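Local coordinates for coat protein (Sulfolobus turreted icosahedral virus, PDB 2BBD) that forms the capsid shell of an archaeal virus as its major coat protein, with a fold pointing to common ancestry with eukaryotic and bacterial viruses, at residues Y12-G17 against G138-G143. Residues are numbered along the deposited sequence; the frame is centred on the assembly and turned at random.
Sequences YAWTAG and GQAPSG
Gly17 and Gly138 illustrate how two inter-strand connections can be joined through one carbonyl oxygen. The amide N of Gly17 donates to Gly138 O over 3.0 Å in a nearly straight bond (169° at the hydrogen), approaching from above the carbonyl plane. Gly138 O also takes a weaker CA-H...O contact from Ala16 CA at 3.4 Å, and lies oblique to the Trp14 ring, 3.5 Å from CZ2. Three residues thus gather round a single acceptor.

Van der Waals packing is carried mainly by the indole. With CG anti to the backbone N (chi1 -172°), Trp14 extends its six-membered ring toward the 138-143 segment, where the backbone of Gln139 and Ala140 meets the ring edge; Trp14 CH2 is 3.8 Å from Ala140 N and 4.2 Å from Ala140 CB. Gln139 starts away from the partner, but a bend at chi2 (66°) helps return its amide, whose NE2 merely packs against the methyl CB of Ala16 at 3.5 Å.

Trp14 NE1 donates a hydrogen bond to Leu60 O, and the Trp14 side chain packs on Ile146. The contact joins the connection between strands 2-13 and 19-24 to the loop linking strands 131-137 and 145-158, connections that each cross from one sheet of the viral jelly roll to the other.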
loop_
_atom_site.group_PDB
_atom_site.type_symbol
_atom_site.label_atom_id
_atom_site.label_comp_id
_atom_site.label_asym_id
_atom_site.label_seq_id
_atom_site.Cartn_x
_atom_site.Cartn_y
_atom_site.Cartn_z
ATOM N N TYR A 12 20.378 1.837 5.118
ATOM C CA TYR A 12 20.642 1.582 3.708
ATOM C C TYR A 12 20.622 2.872 2.911
ATOM O O TYR A 12 19.629 3.607 2.904
ATOM C CB TYR A 12 19.603 0.591 3.179
ATOM C CG TYR A 12 19.533 -0.652 4.043
ATOM C CD1 TYR A 12 20.367 -1.751 3.794
ATOM C CD2 TYR A 12 18.706 -0.693 5.170
ATOM C CE1 TYR A 12 20.381 -2.862 4.657
ATOM C CE2 TYR A 12 18.716 -1.790 6.040
ATOM C CZ TYR A 12 19.556 -2.868 5.773
ATOM O OH TYR A 12 19.570 -3.942 6.617
ATOM N N ALA A 13 21.736 3.153 2.246
ATOM C CA ALA A 13 21.853 4.365 1.462
ATOM C C ALA A 13 20.928 4.354 0.261
ATOM O O ALA A 13 20.661 3.313 -0.343
ATOM C CB ALA A 13 23.309 4.564 0.995
ATOM N N TRP A 14 20.436 5.534 -0.076
ATOM C CA TRP A 14 19.576 5.676 -1.222
ATOM C C TRP A 14 20.471 5.939 -2.431
ATOM O O TRP A 14 21.282 6.865 -2.406
ATOM C CB TRP A 14 18.621 6.872 -1.037
ATOM C CG TRP A 14 17.561 6.957 -2.104
ATOM C CD1 TRP A 14 16.281 6.489 -2.023
ATOM C CD2 TRP A 14 17.717 7.466 -3.440
ATOM N NE1 TRP A 14 15.629 6.669 -3.221
ATOM C CE2 TRP A 14 16.486 7.266 -4.110
ATOM C CE3 TRP A 14 18.776 8.069 -4.136
ATOM C CZ2 TRP A 14 16.287 7.644 -5.439
ATOM C CZ3 TRP A 14 18.576 8.447 -5.461
ATOM C CH2 TRP A 14 17.338 8.232 -6.099
ATOM N N THR A 15 20.354 5.090 -3.452
ATOM C CA THR A 15 21.060 5.282 -4.727
ATOM C C THR A 15 19.973 4.980 -5.759
ATOM O O THR A 15 19.102 4.142 -5.514
ATOM C CB THR A 15 22.256 4.315 -4.947
ATOM O OG1 THR A 15 21.821 2.955 -4.804
ATOM C CG2 THR A 15 23.382 4.617 -3.965
ATOM N N ALA A 16 20.007 5.666 -6.894
ATOM C CA ALA A 16 19.003 5.481 -7.937
ATOM C C ALA A 16 18.943 4.071 -8.526
ATOM O O ALA A 16 19.967 3.389 -8.641
ATOM C CB ALA A 16 19.233 6.503 -9.069
ATOM N N GLY A 17 17.733 3.653 -8.903
ATOM C CA GLY A 17 17.534 2.349 -9.505
ATOM C C GLY A 17 18.371 1.272 -8.856
ATOM O O GLY A 17 19.244 0.685 -9.500
ATOM N N GLY A 138 13.660 4.470 -6.689
ATOM C CA GLY A 138 13.243 5.100 -7.922
ATOM C C GLY A 138 14.403 5.900 -8.493
ATOM O O GLY A 138 15.568 5.605 -8.224
ATOM N N GLN A 139 14.083 6.924 -9.271
ATOM C CA GLN A 139 15.093 7.771 -9.897
ATOM C C GLN A 139 15.125 9.138 -9.198
ATOM O O GLN A 139 14.176 9.516 -8.513
ATOM C CB GLN A 139 14.731 7.938 -11.372
ATOM C CG GLN A 139 15.885 8.203 -12.329
ATOM C CD GLN A 139 16.846 7.043 -12.460
ATOM O OE1 GLN A 139 16.446 5.900 -12.686
ATOM N NE2 GLN A 139 18.127 7.336 -12.330
ATOM N N ALA A 140 16.214 9.880 -9.356
ATOM C CA ALA A 140 16.305 11.203 -8.743
ATOM C C ALA A 140 15.572 12.199 -9.632
ATOM O O ALA A 140 15.604 12.083 -10.857
ATOM C CB ALA A 140 17.761 11.615 -8.600
ATOM N N PRO A 141 14.878 13.181 -9.034
ATOM C CA PRO A 141 14.187 14.136 -9.905
ATOM C C PRO A 141 15.225 14.890 -10.734
ATOM O O PRO A 141 16.377 15.036 -10.323
ATOM C CB PRO A 141 13.470 15.055 -8.917
ATOM C CG PRO A 141 13.222 14.150 -7.741
ATOM C CD PRO A 141 14.536 13.411 -7.622
ATOM N N SER A 142 14.824 15.358 -11.904
ATOM C CA SER A 142 15.741 16.087 -12.758
ATOM C C SER A 142 16.302 17.331 -12.067
ATOM O O SER A 142 15.580 18.050 -11.364
ATOM C CB SER A 142 15.033 16.506 -14.045
ATOM O OG SER A 142 15.884 17.306 -14.848
ATOM N N GLY A 143 17.595 17.564 -12.267
ATOM C CA GLY A 143 18.251 18.735 -11.718
ATOM C C GLY A 143 18.705 18.670 -10.277
ATOM O O GLY A 143 19.236 19.656 -9.763
#